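Side-chain contacts in interpain A (Prevotella intermedia, PDB 3BB7), which probably acts as a secreted cysteine peptidase of the C10 family, captured here as an inactive zymogen fragment with its pro-domain still attached to the protease domain: residues P105-K109 and G110-T114; G172-E176 and A177-A181; D239-F242 and S243-K247; Y294-D297 and L298-P301. The protein carries 1 engineered substitution. All blocks are in the same frame, centred on the assembly; numbering follows the deposited sequence.

In the fold
Contacts 1 and 2 lie at the surface, their centres about 19 Å apart; contact 3 is partly buried and contact 4 buried, and contact 1 lies across the chain's centre from both. Contact 1 is a hairpin-like loop leaning on the two-stranded sheet 138-142/150-154, and contact 2 caps the start of helix 176-192. Contact 3 runs along the last turns of helix 234-246, against the large antiparallel sheet; contact 4, a turn after strand 292-294, meets that same helix and also helix 49-68. The surface pair is mainly polar (water bridge, capping carboxylate), with a small apolar patch in each; contact 3 adds a hydroxyl to helix backbone bonds on F242 O, contact 4 packs leucines.

Contact 1. Residues P105-K109 and G110-T114; sequences PKTKK and GRLIT. Unlike the reference sequence in segment 105-109: K106 (reference Asn).
The R111 guanidinium has the CB of K106 over one face, 3.6 Å above its plane and offset toward the rim; P105 C approaches it obliquely. The two side chains cross at about a right angle, K106 CD lying 3.7 Å from R111 CB. R111 NH1 is held by the backbone O of L104. The K106 chain, bent at chi2 (29°) and beyond, curls back over the R111 backbone, where one water accepts from both K106 NZ (2.7 Å) and R111 N. K106 replaces the asparagine of the reference sequence. The segment is a hairpin-like loop between helices 49-68 and 116-128 with a type I beta turn, T107 to G110, at its tip, closed by G110 N to T107 O at 3.0 Å. Within the turn, T107 OG1 does double work: it accepts from K109 N, an ST turn, and donates to G110 O at 2.7 Å. Farther from the tip, L112 N donates to P105 O, the N-H...O angle 171°. The methyl CD1 of L112 lies 3.8 Å from P105 CB, while its CD2 meets T107 CG2 at 3.6 Å. P105 and L112 also touch I152, and T107 and L112 reach Y142.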
ATOM      1  N   PRO A 105      13.582   5.858  16.787  1.00 12.91           N
ATOM      2  CA  PRO A 105      14.654   5.307  17.629  1.00 13.98           C
ATOM      3  C   PRO A 105      15.534   4.283  16.952  1.00 14.66           C
ATOM      4  O   PRO A 105      15.068   3.474  16.141  1.00 13.49           O
ATOM      5  CB  PRO A 105      13.885   4.669  18.797  1.00 14.67           C
ATOM      6  CG  PRO A 105      12.643   5.481  18.898  1.00 13.42           C
ATOM      7  CD  PRO A 105      12.291   5.905  17.499  1.00 13.03           C
ATOM      8  N   LYS A 106      16.821   4.333  17.295  1.00 15.86           N
ATOM      9  CA  LYS A 106      17.763   3.321  16.866  1.00 17.28           C
ATOM     10  C   LYS A 106      17.699   2.149  17.864  1.00 17.95           C
ATOM     11  O   LYS A 106      17.286   2.323  19.012  1.00 19.00           O
ATOM     12  CB  LYS A 106      19.164   3.945  16.795  1.00 17.23           C
ATOM     13  CG  LYS A 106      20.250   3.135  16.102  1.00 19.17           C
ATOM     14  CD  LYS A 106      19.786   2.209  15.011  1.00 16.66           C
ATOM     15  CE  LYS A 106      20.847   2.219  13.886  1.00 23.46           C
ATOM     16  NZ  LYS A 106      21.246   0.844  13.438  1.00 22.97           N
ATOM     17  N   THR A 107      18.033   0.941  17.420  1.00 17.85           N
ATOM     18  CA  THR A 107      18.124  -0.212  18.325  1.00 19.26           C
ATOM     19  C   THR A 107      19.364  -0.983  17.924  1.00 19.31           C
ATOM     20  O   THR A 107      19.886  -0.782  16.834  1.00 19.67           O
ATOM     21  CB  THR A 107      16.855  -1.139  18.297  1.00 18.87           C
ATOM     22  OG1 THR A 107      16.944  -2.108  17.232  1.00 18.98           O
ATOM     23  CG2 THR A 107      15.539  -0.329  18.166  1.00 20.80           C
ATOM     24  N   LYS A 108      19.847  -1.854  18.810  1.00 20.72           N
ATOM     25  CA  LYS A 108      21.009  -2.680  18.492  1.00 21.88           C
ATOM     26  C   LYS A 108      20.756  -3.644  17.310  1.00 21.51           C
ATOM     27  O   LYS A 108      21.689  -4.234  16.773  1.00 21.48           O
ATOM     28  CB  LYS A 108      21.474  -3.459  19.738  1.00 22.17           C
ATOM     29  CG  LYS A 108      21.938  -2.576  20.911  1.00 24.28           C
ATOM     30  CD  LYS A 108      22.626  -3.379  22.045  1.00 25.01           C
ATOM     31  CE  LYS A 108      21.624  -4.105  22.948  1.00 27.61           C
ATOM     32  NZ  LYS A 108      22.294  -5.225  23.682  1.00 28.53           N
ATOM     33  N   LYS A 109      19.495  -3.791  16.906  1.00 21.07           N
ATOM     34  CA  LYS A 109      19.128  -4.703  15.826  1.00 21.53           C
ATOM     35  C   LYS A 109      18.715  -3.914  14.583  1.00 20.15           C
ATOM     36  O   LYS A 109      18.153  -4.474  13.643  1.00 21.74           O
ATOM     37  CB  LYS A 109      17.984  -5.614  16.268  1.00 22.91           C
ATOM     38  CG  LYS A 109      18.304  -6.378  17.557  1.00 25.85           C
ATOM     39  CD  LYS A 109      17.362  -7.550  17.784  1.00 30.41           C
ATOM     40  CE  LYS A 109      17.503  -8.121  19.197  1.00 32.47           C
ATOM     41  NZ  LYS A 109      16.435  -9.142  19.410  1.00 33.94           N
ATOM     42  N   GLY A 110      19.028  -2.626  14.579  1.00 18.74           N
ATOM     43  CA  GLY A 110      18.678  -1.759  13.461  1.00 16.58           C
ATOM     44  C   GLY A 110      17.660  -0.720  13.864  1.00 14.93           C
ATOM     45  O   GLY A 110      16.894  -0.895  14.811  1.00 15.55           O
ATOM     46  N   ARG A 111      17.661   0.379  13.133  1.00 12.70           N
ATOM     47  CA  ARG A 111      16.712   1.441  13.428  1.00 12.04           C
ATOM     48  C   ARG A 111      15.261   0.968  13.163  1.00 11.61           C
ATOM     49  O   ARG A 111      15.005   0.218  12.215  1.00 11.69           O
ATOM     50  CB  ARG A 111      17.014   2.679  12.572  1.00 12.79           C
ATOM     51  CG  ARG A 111      16.230   3.904  12.934  1.00 13.11           C
ATOM     52  CD  ARG A 111      16.736   5.145  12.181  1.00 13.11           C
ATOM     53  NE  ARG A 111      18.152   5.436  12.458  1.00 13.99           N
ATOM     54  CZ  ARG A 111      18.597   6.127  13.511  1.00 14.94           C
ATOM     55  NH1 ARG A 111      17.757   6.641  14.420  1.00 15.79           N
ATOM     56  NH2 ARG A 111      19.915   6.310  13.663  1.00 19.07           N
ATOM     57  N   LEU A 112      14.316   1.427  13.994  1.00 10.99           N
ATOM     58  CA  LEU A 112      12.925   1.078  13.775  1.00 10.84           C
ATOM     59  C   LEU A 112      12.503   1.534  12.368  1.00 10.62           C
ATOM     60  O   LEU A 112      12.968   2.586  11.878  1.00 11.06           O
ATOM     61  CB  LEU A 112      12.055   1.760  14.823  1.00 10.75           C
ATOM     62  CG  LEU A 112      12.353   1.395  16.296  1.00 11.03           C
ATOM     63  CD1 LEU A 112      11.441   2.197  17.259  1.00 14.43           C
ATOM     64  CD2 LEU A 112      12.274  -0.132  16.593  1.00 15.53           C
ATOM     65  N   ILE A 113      11.616   0.769  11.729  1.00  9.16           N
ATOM     66  CA  ILE A 113      11.163   1.114  10.378  1.00 10.13           C
ATOM     67  C   ILE A 113       9.779   1.718  10.365  1.00  9.47           C
ATOM     68  O   ILE A 113       9.059   1.659  11.365  1.00  9.41           O
ATOM     69  CB  ILE A 113      11.344  -0.105   9.410  1.00  9.36           C
ATOM     70  CG1 ILE A 113      10.322  -1.240   9.673  1.00 10.94           C
ATOM     71  CG2 ILE A 113      12.794  -0.614   9.493  1.00 12.02           C
ATOM     72  CD1 ILE A 113      10.381  -2.417   8.683  1.00 11.62           C
ATOM     73  N   THR A 114       9.410   2.389   9.266  1.00  8.45           N
ATOM     74  CA  THR A 114       8.243   3.251   9.386  1.00  9.60           C
ATOM     75  C   THR A 114       6.904   2.525   9.511  1.00  9.45           C
ATOM     76  O   THR A 114       5.933   3.083  10.065  1.00  9.95           O
ATOM     77  CB  THR A 114       8.117   4.190   8.179  1.00  9.47           C
ATOM     78  OG1 THR A 114       8.019   3.384   6.999  1.00 10.14           O
ATOM     79  CG2 THR A 114       9.297   5.142   8.121  1.00 10.17           C
TER
HETATM   80  O   HOH W   1      19.777   0.942  11.229  1.00 23.43           O

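Contact 2. Residues G172-E176 and A177-A181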
ATOM      1  N   GLY A 172      18.798   7.524  -4.256  1.00 16.54           N
ATOM      2  CA  GLY A 172      20.120   8.009  -4.611  1.00 16.96           C
ATOM      3  C   GLY A 172      20.410   9.231  -3.780  1.00 16.28           C
ATOM      4  O   GLY A 172      20.484   9.161  -2.535  1.00 18.37           O
ATOM      5  N   ASN A 173      20.516  10.364  -4.455  1.00 16.07           N
ATOM      6  CA  ASN A 173      20.945  11.593  -3.817  1.00 15.27           C
ATOM      7  C   ASN A 173      19.771  12.346  -3.209  1.00 15.40           C
ATOM      8  O   ASN A 173      18.653  12.287  -3.738  1.00 16.18           O
ATOM      9  CB  ASN A 173      21.700  12.463  -4.818  1.00 16.29           C
ATOM     10  CG  ASN A 173      23.010  11.819  -5.256  1.00 18.18           C
ATOM     11  OD1 ASN A 173      23.459  10.820  -4.664  1.00 18.94           O
ATOM     12  ND2 ASN A 173      23.615  12.359  -6.307  1.00 20.15           N
ATOM     13  N   TYR A 174      20.026  13.015  -2.084  1.00 12.79           N
ATOM     14  CA  TYR A 174      19.033  13.907  -1.456  1.00 12.72           C
ATOM     15  C   TYR A 174      19.721  14.768  -0.395  1.00 12.10           C
ATOM     16  O   TYR A 174      20.797  14.404   0.087  1.00 11.86           O
ATOM     17  CB  TYR A 174      17.910  13.094  -0.810  1.00 12.89           C
ATOM     18  CG  TYR A 174      18.339  12.037   0.200  1.00 12.18           C
ATOM     19  CD1 TYR A 174      18.573  12.376   1.527  1.00 12.50           C
ATOM     20  CD2 TYR A 174      18.473  10.682  -0.177  1.00 11.92           C
ATOM     21  CE1 TYR A 174      18.953  11.392   2.459  1.00 13.60           C
ATOM     22  CE2 TYR A 174      18.849   9.703   0.740  1.00 12.64           C
ATOM     23  CZ  TYR A 174      19.082  10.065   2.044  1.00 13.36           C
ATOM     24  OH  TYR A 174      19.440   9.114   2.981  1.00 16.53           O
ATOM     25  N   THR A 175      19.089  15.887  -0.038  1.00 12.34           N
ATOM     26  CA  THR A 175      19.603  16.819   0.949  1.00 11.89           C
ATOM     27  C   THR A 175      19.045  16.480   2.325  1.00 11.84           C
ATOM     28  O   THR A 175      18.033  15.782   2.442  1.00 11.05           O
ATOM     29  CB  THR A 175      19.189  18.272   0.669  1.00 12.08           C
ATOM     30  OG1 THR A 175      17.768  18.401   0.866  1.00 11.79           O
ATOM     31  CG2 THR A 175      19.573  18.730  -0.754  1.00 12.95           C
ATOM     32  N   GLU A 176      19.657  17.029   3.363  1.00 11.45           N
ATOM     33  CA  GLU A 176      19.135  16.800   4.708  1.00 12.86           C
ATOM     34  C   GLU A 176      17.732  17.358   4.859  1.00 11.62           C
ATOM     35  O   GLU A 176      16.903  16.727   5.511  1.00 11.19           O
ATOM     36  CB  GLU A 176      20.036  17.408   5.772  1.00 13.05           C
ATOM     37  CG  GLU A 176      19.613  17.005   7.180  1.00 16.46           C
ATOM     38  CD  GLU A 176      20.602  17.384   8.235  1.00 21.32           C
ATOM     39  OE1 GLU A 176      21.325  16.473   8.709  1.00 25.50           O
ATOM     40  OE2 GLU A 176      20.677  18.580   8.569  1.00 22.14           O
ATOM     41  N   ALA A 177      17.461  18.522   4.266  1.00 11.72           N
ATOM     42  CA  ALA A 177      16.106  19.085   4.361  1.00 11.88           C
ATOM     43  C   ALA A 177      15.069  18.185   3.668  1.00 11.85           C
ATOM     44  O   ALA A 177      13.943  18.024   4.152  1.00 12.35           O
ATOM     45  CB  ALA A 177      16.050  20.500   3.792  1.00 12.31           C
ATOM     46  N   GLU A 178      15.447  17.574   2.552  1.00 11.40           N
ATOM     47  CA  GLU A 178      14.543  16.634   1.886  1.00 10.91           C
ATOM     48  C   GLU A 178      14.324  15.371   2.743  1.00 10.32           C
ATOM     49  O   GLU A 178      13.204  14.872   2.845  1.00 11.25           O
ATOM     50  CB  GLU A 178      15.120  16.266   0.526  1.00 10.36           C
ATOM     51  CG  GLU A 178      14.986  17.397  -0.478  1.00 10.61           C
ATOM     52  CD  GLU A 178      15.858  17.258  -1.714  1.00 13.80           C
ATOM     53  OE1 GLU A 178      15.547  17.951  -2.703  1.00 16.06           O
ATOM     54  OE2 GLU A 178      16.835  16.482  -1.722  1.00 14.02           O
ATOM     55  N   ALA A 179      15.394  14.858   3.359  1.00 10.82           N
ATOM     56  CA  ALA A 179      15.289  13.708   4.257  1.00 10.87           C
ATOM     57  C   ALA A 179      14.403  14.046   5.438  1.00 10.73           C
ATOM     58  O   ALA A 179      13.519  13.269   5.785  1.00 11.01           O
ATOM     59  CB  ALA A 179      16.649  13.313   4.725  1.00 10.94           C
ATOM     60  N   ASN A 180      14.629  15.195   6.066  1.00 10.43           N
ATOM     61  CA  ASN A 180      13.803  15.570   7.213  1.00 11.88           C
ATOM     62  C   ASN A 180      12.321  15.787   6.867  1.00 10.54           C
ATOM     63  O   ASN A 180      11.424  15.495   7.664  1.00 10.58           O
ATOM     64  CB  ASN A 180      14.409  16.790   7.876  1.00 12.31           C
ATOM     65  CG  ASN A 180      15.650  16.435   8.676  1.00 16.98           C
ATOM     66  OD1 ASN A 180      15.804  15.291   9.113  1.00 19.81           O
ATOM     67  ND2 ASN A 180      16.511  17.401   8.890  1.00 18.70           N
ATOM     68  N   ALA A 181      12.071  16.338   5.682  1.00 10.54           N
ATOM     69  CA  ALA A 181      10.703  16.575   5.242  1.00 10.49           C
ATOM     70  C   ALA A 181       9.937  15.287   5.231  1.00  9.83           C
ATOM     71  O   ALA A 181       8.866  15.203   5.823  1.00 11.17           O
ATOM     72  CB  ALA A 181      10.682  17.203   3.875  1.00  9.98           C
TER
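T175 and E178 exchange bonds in both directions, each side chain taking the backbone N-H of the other residue: a capping box at the start of helix 176-192, with T175 as N-cap. T175 OG1 accepts from E178 N at 3.0 Å; its chi1 of 68° sets the oxygen between backbone N and carbonyl carbon, turned toward the first helical turn. In return E178 OE2 accepts from T175 N at 2.9 Å, an almost straight bond (165°) that meets the carboxylate oxygen on its anti side and 30° out of the carboxylate plane. The E178 chain is extended beyond CG and runs back past the threonine, CG lying 3.2 Å from T175 OG1. A carboxylate beside the helix N-terminus should be favoured by the helix dipole, which probably helps keep it ionised. The regular helical bonds start at once, with A179 N donating to T175 O and N180 N to E176 O. On the side chains of that second pair, E176 CG and N180 ND2 come within 3.6 Å, the carboxylate and amide planes not far from parallel; K102 NZ makes a weak hydrogen bond to N180 OD1 and a long, weak ion pair with E176 OE1. Y174, just before the cap, folds its ring against the helix and stacks edge-to-face with Y170, whose hydroxyl bonds to E178 O; P99 also touches the Y174 side chain. Where the ring meets the helix itself, the CB of A179 approaches obliquely, 3.8 Å from Y174 CE1.

Contact 3. Residues D239-F242 and S243-K247; sequences DIVF and SELTK
T246 turns its hydroxyl back onto the carbonyl of F242, one turn earlier in helix 234-246, alongside the regular i to i+4 bonds. Four backbone bonds join the segments, from S243, E244, L245 and T246 to D239, I240, V241 and F242; L245 N to V241 O, at 3.0 Å, is the straightest (167°). Among the hydroxyls, T246 OG1, besides its bond to F242 O, is hydrogen-bonded to Y274 OH and A83 N, tying the helix end to strand 267-274 and a neighbouring loop. In one of two modelled conformers S243 OG lies near both D239 O and I240 O; which of them accepts is not settled, and the bond is doubtful. Apolar contact across the segments is slight: V241 CG1 and L245 CD2 stand 4.3 Å apart. These side chains pack instead on the large antiparallel sheet, V241 on M313, L245 on L251 and I271, while the F242 ring meets that of Y274 with planes at about 60°. Of the charged ends, the carboxylate of E244 bonds through OE1 to H249 ND1, its chain bent at chi2. F242 O is gripped from opposite faces of its plane, by T246 N on one and by T246 OG1, at 2.8 Å, on the other.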
ATOM      1  N   ASP A 239     -16.457  -1.487  -7.497  1.00  9.79           N
ATOM      2  CA  ASP A 239     -17.094  -0.197  -7.837  1.00 11.66           C
ATOM      3  C   ASP A 239     -16.613   0.956  -6.933  1.00  9.85           C
ATOM      4  O   ASP A 239     -16.479   2.095  -7.409  1.00  9.31           O
ATOM      5  CB  ASP A 239     -18.617  -0.341  -7.823  1.00 13.92           C
ATOM      6  CG  ASP A 239     -19.151  -0.985  -9.117  1.00 20.09           C
ATOM      7  OD1 ASP A 239     -20.361  -1.305  -9.157  1.00 25.88           O
ATOM      8  OD2 ASP A 239     -18.366  -1.181 -10.099  1.00 24.71           O
ATOM      9  N   ILE A 240     -16.335   0.666  -5.666  1.00  9.86           N
ATOM     10  CA  ILE A 240     -15.756   1.684  -4.796  1.00 10.17           C
ATOM     11  C   ILE A 240     -14.383   2.083  -5.330  1.00 10.06           C
ATOM     12  O   ILE A 240     -14.066   3.275  -5.429  1.00 10.79           O
ATOM     13  CB  ILE A 240     -15.642   1.197  -3.327  1.00  9.48           C
ATOM     14  CG1 ILE A 240     -17.048   1.011  -2.752  1.00 11.10           C
ATOM     15  CG2 ILE A 240     -14.837   2.187  -2.505  1.00 10.26           C
ATOM     16  CD1 ILE A 240     -17.057   0.294  -1.423  1.00 13.85           C
ATOM     17  N   VAL A 241     -13.543   1.095  -5.642  1.00  8.90           N
ATOM     18  CA  VAL A 241     -12.224   1.390  -6.204  1.00 10.47           C
ATOM     19  C   VAL A 241     -12.325   2.244  -7.478  1.00  9.60           C
ATOM     20  O   VAL A 241     -11.668   3.310  -7.582  1.00 10.36           O
ATOM     21  CB  VAL A 241     -11.427   0.109  -6.476  1.00 10.28           C
ATOM     22  CG1 VAL A 241     -10.091   0.447  -7.179  1.00 10.92           C
ATOM     23  CG2 VAL A 241     -11.163  -0.645  -5.133  1.00 12.42           C
ATOM     24  N   PHE A 242     -13.149   1.826  -8.436  1.00  9.61           N
ATOM     25  CA  PHE A 242     -13.259   2.607  -9.687  1.00 10.90           C
ATOM     26  C   PHE A 242     -13.798   4.006  -9.473  1.00 11.18           C
ATOM     27  O   PHE A 242     -13.317   4.963 -10.083  1.00 11.47           O
ATOM     28  CB  PHE A 242     -14.095   1.886 -10.735  1.00 10.75           C
ATOM     29  CG  PHE A 242     -13.607   0.505 -11.085  1.00 11.28           C
ATOM     30  CD1 PHE A 242     -12.237   0.215 -11.213  1.00 10.28           C
ATOM     31  CD2 PHE A 242     -14.544  -0.507 -11.309  1.00 10.95           C
ATOM     32  CE1 PHE A 242     -11.815  -1.089 -11.563  1.00 12.53           C
ATOM     33  CE2 PHE A 242     -14.152  -1.800 -11.662  1.00 13.33           C
ATOM     34  CZ  PHE A 242     -12.785  -2.098 -11.796  1.00 12.04           C
ATOM     35  N   SER A 243     -14.809   4.132  -8.619  1.00 10.47           N
ATOM     36  CA  SER A 243     -15.397   5.431  -8.348  1.00 11.75           C
ATOM     37  C   SER A 243     -14.388   6.379  -7.674  1.00 11.24           C
ATOM     38  O   SER A 243     -14.288   7.586  -8.043  1.00 12.48           O
ATOM     39  CB  SER A 243     -16.721   5.305  -7.596  0.50 12.41           C
ATOM     40  OG  SER A 243     -16.532   4.807  -6.294  0.50 14.12           O
ATOM     41  N   GLU A 244     -13.630   5.862  -6.706  1.00 10.55           N
ATOM     42  CA  GLU A 244     -12.704   6.727  -6.005  1.00 11.24           C
ATOM     43  C   GLU A 244     -11.569   7.153  -6.940  1.00 11.08           C
ATOM     44  O   GLU A 244     -11.166   8.304  -6.961  1.00 11.25           O
ATOM     45  CB  GLU A 244     -12.141   6.030  -4.776  1.00 11.45           C
ATOM     46  CG  GLU A 244     -13.137   5.908  -3.668  1.00 13.29           C
ATOM     47  CD  GLU A 244     -13.413   7.195  -2.956  1.00 19.86           C
ATOM     48  OE1 GLU A 244     -12.679   8.197  -3.131  1.00 18.14           O
ATOM     49  OE2 GLU A 244     -14.385   7.191  -2.175  1.00 25.61           O
ATOM     50  N   LEU A 245     -11.049   6.221  -7.728  1.00 10.13           N
ATOM     51  CA  LEU A 245      -9.943   6.597  -8.623  1.00 11.45           C
ATOM     52  C   LEU A 245     -10.390   7.516  -9.753  1.00 11.11           C
ATOM     53  O   LEU A 245      -9.625   8.401 -10.171  1.00 11.60           O
ATOM     54  CB  LEU A 245      -9.180   5.348  -9.126  1.00 10.84           C
ATOM     55  CG  LEU A 245      -8.060   4.845  -8.156  1.00 12.14           C
ATOM     56  CD1 LEU A 245      -6.911   5.869  -7.989  1.00 15.46           C
ATOM     57  CD2 LEU A 245      -8.592   4.468  -6.806  1.00 13.78           C
ATOM     58  N   THR A 246     -11.616   7.312 -10.253  1.00 11.47           N
ATOM     59  CA  THR A 246     -12.190   8.225 -11.243  1.00 12.05           C
ATOM     60  C   THR A 246     -12.179   9.668 -10.725  1.00 12.46           C
ATOM     61  O   THR A 246     -12.039  10.630 -11.493  1.00 13.89           O
ATOM     62  CB  THR A 246     -13.638   7.815 -11.533  1.00 12.09           C
ATOM     63  OG1 THR A 246     -13.629   6.623 -12.326  1.00 13.25           O
ATOM     64  CG2 THR A 246     -14.408   8.917 -12.288  1.00 13.22           C
ATOM     65  N   LYS A 247     -12.415   9.826  -9.429  1.00 12.39           N
ATOM     66  CA  LYS A 247     -12.400  11.123  -8.777  1.00 13.24           C
ATOM     67  C   LYS A 247     -10.992  11.635  -8.452  1.00 13.02           C
ATOM     68  O   LYS A 247     -10.851  12.725  -7.882  1.00 15.11           O
ATOM     69  CB  LYS A 247     -13.201  11.058  -7.473  0.50 12.68           C
ATOM     70  CG  LYS A 247     -14.664  10.704  -7.651  0.50 15.01           C
ATOM     71  CD  LYS A 247     -15.326  10.394  -6.312  0.50 18.65           C
ATOM     72  CE  LYS A 247     -16.741   9.840  -6.495  0.50 21.01           C
ATOM     73  NZ  LYS A 247     -17.577  10.625  -7.463  0.50 22.48           N
TER

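Contact 4. Residues Y294-D297 and L298-P301; sequences YKID and LLNP
L298 packs against K295 at a type I beta turn, I296 to L299, that follows strand 292-294. The two side chains cross at about a right angle: L298 CD2 lies 3.9 Å from K295 CD, and L298 CD1 the same distance from K295 CB. The turn is closed by L299 N donating to I296 O at 2.9 Å, from well above the carbonyl plane. L299 also sends its CD1 back toward the residue that opens the turn, 4.3 Å from I296 CG2, and is itself the centre of an inverse gamma turn, with a weak bond from N300 N to L298 O. D297 takes the first corner, position i+1. With chi1 at 51°, its CG sits between backbone N and carbonyl carbon, which brings OD1 within 2.8 Å of L298 N; that bond is weak, bent to 123°. The other oxygen, OD2, accepts from the backbone N of I75, the firmer hold on this buried carboxylate, since K295 NZ forms only a long salt bridge with it. Farther out, R229 grips the turn from outside through its guanidinium, NH1 bonding to I296 O and NH2 to D297 O, while W54 NE1 bonds to K295 O. The leucines face helix 49-68, L298 on I58 and L299 on W53 and V61; I296 and D297 touch M238 of helix 234-246. The side chain of L299 comes about 9 Å from that of H267, the predicted proton acceptor, while L299 O accepts from Q311 NE2.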
ATOM      1  N   TYR A 294      -1.876  -4.840 -10.991  1.00  9.77           N
ATOM      2  CA  TYR A 294      -2.140  -6.150 -10.396  1.00 10.45           C
ATOM      3  C   TYR A 294      -3.620  -6.420 -10.242  1.00 10.87           C
ATOM      4  O   TYR A 294      -4.399  -5.506 -10.005  1.00 11.33           O
ATOM      5  CB  TYR A 294      -1.463  -6.206  -9.009  1.00 10.32           C
ATOM      6  CG  TYR A 294       0.056  -6.189  -9.137  1.00 10.15           C
ATOM      7  CD1 TYR A 294       0.758  -7.383  -9.323  1.00 10.10           C
ATOM      8  CD2 TYR A 294       0.787  -4.994  -9.101  1.00  9.72           C
ATOM      9  CE1 TYR A 294       2.131  -7.401  -9.501  1.00 10.70           C
ATOM     10  CE2 TYR A 294       2.208  -5.006  -9.257  1.00  9.87           C
ATOM     11  CZ  TYR A 294       2.857  -6.232  -9.437  1.00 10.76           C
ATOM     12  OH  TYR A 294       4.219  -6.304  -9.638  1.00 11.93           O
ATOM     13  N   LYS A 295      -4.009  -7.675 -10.342  1.00 10.71           N
ATOM     14  CA  LYS A 295      -5.406  -8.034 -10.085  1.00 12.01           C
ATOM     15  C   LYS A 295      -5.740  -8.050  -8.601  1.00 11.90           C
ATOM     16  O   LYS A 295      -5.039  -8.660  -7.781  1.00 11.83           O
ATOM     17  CB  LYS A 295      -5.696  -9.408 -10.692  1.00 12.42           C
ATOM     18  CG  LYS A 295      -5.814  -9.349 -12.224  1.00 15.36           C
ATOM     19  CD  LYS A 295      -6.391 -10.607 -12.789  1.00 16.31           C
ATOM     20  CE  LYS A 295      -6.853 -10.388 -14.224  1.00 15.23           C
ATOM     21  NZ  LYS A 295      -8.256  -9.891 -14.327  1.00 15.28           N
ATOM     22  N   ILE A 296      -6.837  -7.393  -8.260  1.00 11.87           N
ATOM     23  CA  ILE A 296      -7.443  -7.559  -6.937  1.00 11.57           C
ATOM     24  C   ILE A 296      -8.914  -8.012  -7.027  1.00 11.22           C
ATOM     25  O   ILE A 296      -9.472  -8.490  -6.032  1.00 10.77           O
ATOM     26  CB  ILE A 296      -7.341  -6.328  -6.009  1.00 12.21           C
ATOM     27  CG1 ILE A 296      -8.150  -5.164  -6.579  1.00 12.05           C
ATOM     28  CG2 ILE A 296      -5.847  -5.981  -5.734  1.00 11.98           C
ATOM     29  CD1 ILE A 296      -8.426  -4.036  -5.566  1.00 13.08           C
ATOM     30  N   ASP A 297      -9.541  -7.877  -8.191  1.00 10.95           N
ATOM     31  CA  ASP A 297     -10.949  -8.278  -8.278  1.00 12.86           C
ATOM     32  C   ASP A 297     -11.179  -9.720  -7.836  1.00 12.77           C
ATOM     33  O   ASP A 297     -12.129 -10.022  -7.108  1.00 14.17           O
ATOM     34  CB  ASP A 297     -11.531  -8.034  -9.684  1.00 12.54           C
ATOM     35  CG  ASP A 297     -10.692  -8.625 -10.816  1.00 13.53           C
ATOM     36  OD1 ASP A 297      -9.626  -9.251 -10.595  1.00 13.71           O
ATOM     37  OD2 ASP A 297     -11.125  -8.463 -11.985  1.00 15.12           O
ATOM     38  N   LEU A 298     -10.265 -10.597  -8.221  1.00 12.13           N
ATOM     39  CA  LEU A 298     -10.393 -12.021  -7.914  1.00 13.28           C
ATOM     40  C   LEU A 298     -10.010 -12.383  -6.475  1.00 13.22           C
ATOM     41  O   LEU A 298     -10.085 -13.562  -6.100  1.00 13.78           O
ATOM     42  CB  LEU A 298      -9.574 -12.844  -8.909  1.00 13.52           C
ATOM     43  CG  LEU A 298      -8.202 -12.356  -9.361  1.00 15.14           C
ATOM     44  CD1 LEU A 298      -7.254 -12.055  -8.231  1.00 15.92           C
ATOM     45  CD2 LEU A 298      -7.571 -13.386 -10.320  1.00 14.76           C
ATOM     46  N   LEU A 299      -9.619 -11.403  -5.660  1.00 12.47           N
ATOM     47  CA  LEU A 299      -9.239 -11.714  -4.254  1.00 12.08           C
ATOM     48  C   LEU A 299     -10.465 -11.685  -3.317  1.00 11.94           C
ATOM     49  O   LEU A 299     -10.518 -10.889  -2.376  1.00 12.34           O
ATOM     50  CB  LEU A 299      -8.118 -10.782  -3.736  1.00 12.11           C
ATOM     51  CG  LEU A 299      -6.826 -10.823  -4.577  1.00 10.97           C
ATOM     52  CD1 LEU A 299      -5.827  -9.864  -4.002  1.00 12.32           C
ATOM     53  CD2 LEU A 299      -6.253 -12.217  -4.635  1.00 11.67           C
ATOM     54  N   ASN A 300     -11.455 -12.546  -3.580  1.00 12.13           N
ATOM     55  CA  ASN A 300     -12.646 -12.583  -2.705  1.00 13.63           C
ATOM     56  C   ASN A 300     -12.209 -13.038  -1.309  1.00 14.44           C
ATOM     57  O   ASN A 300     -11.436 -13.978  -1.190  1.00 14.01           O
ATOM     58  CB  ASN A 300     -13.678 -13.574  -3.270  1.00 14.25           C
ATOM     59  CG  ASN A 300     -14.954 -13.638  -2.449  1.00 17.14           C
ATOM     60  OD1 ASN A 300     -15.839 -12.782  -2.564  1.00 23.15           O
ATOM     61  ND2 ASN A 300     -15.041 -14.633  -1.594  1.00 18.27           N
ATOM     62  N   PRO A 301     -12.647 -12.339  -0.260  1.00 15.04           N
ATOM     63  CA  PRO A 301     -12.318 -12.726   1.111  1.00 17.14           C
ATOM     64  C   PRO A 301     -12.734 -14.156   1.409  1.00 19.95           C
ATOM     65  O   PRO A 301     -13.822 -14.574   1.009  1.00 21.33           O
ATOM     66  CB  PRO A 301     -13.142 -11.724   1.952  1.00 16.84           C
ATOM     67  CG  PRO A 301     -13.228 -10.552   1.105  1.00 16.14           C
ATOM     68  CD  PRO A 301     -13.373 -11.064  -0.306  1.00 15.31           C
TER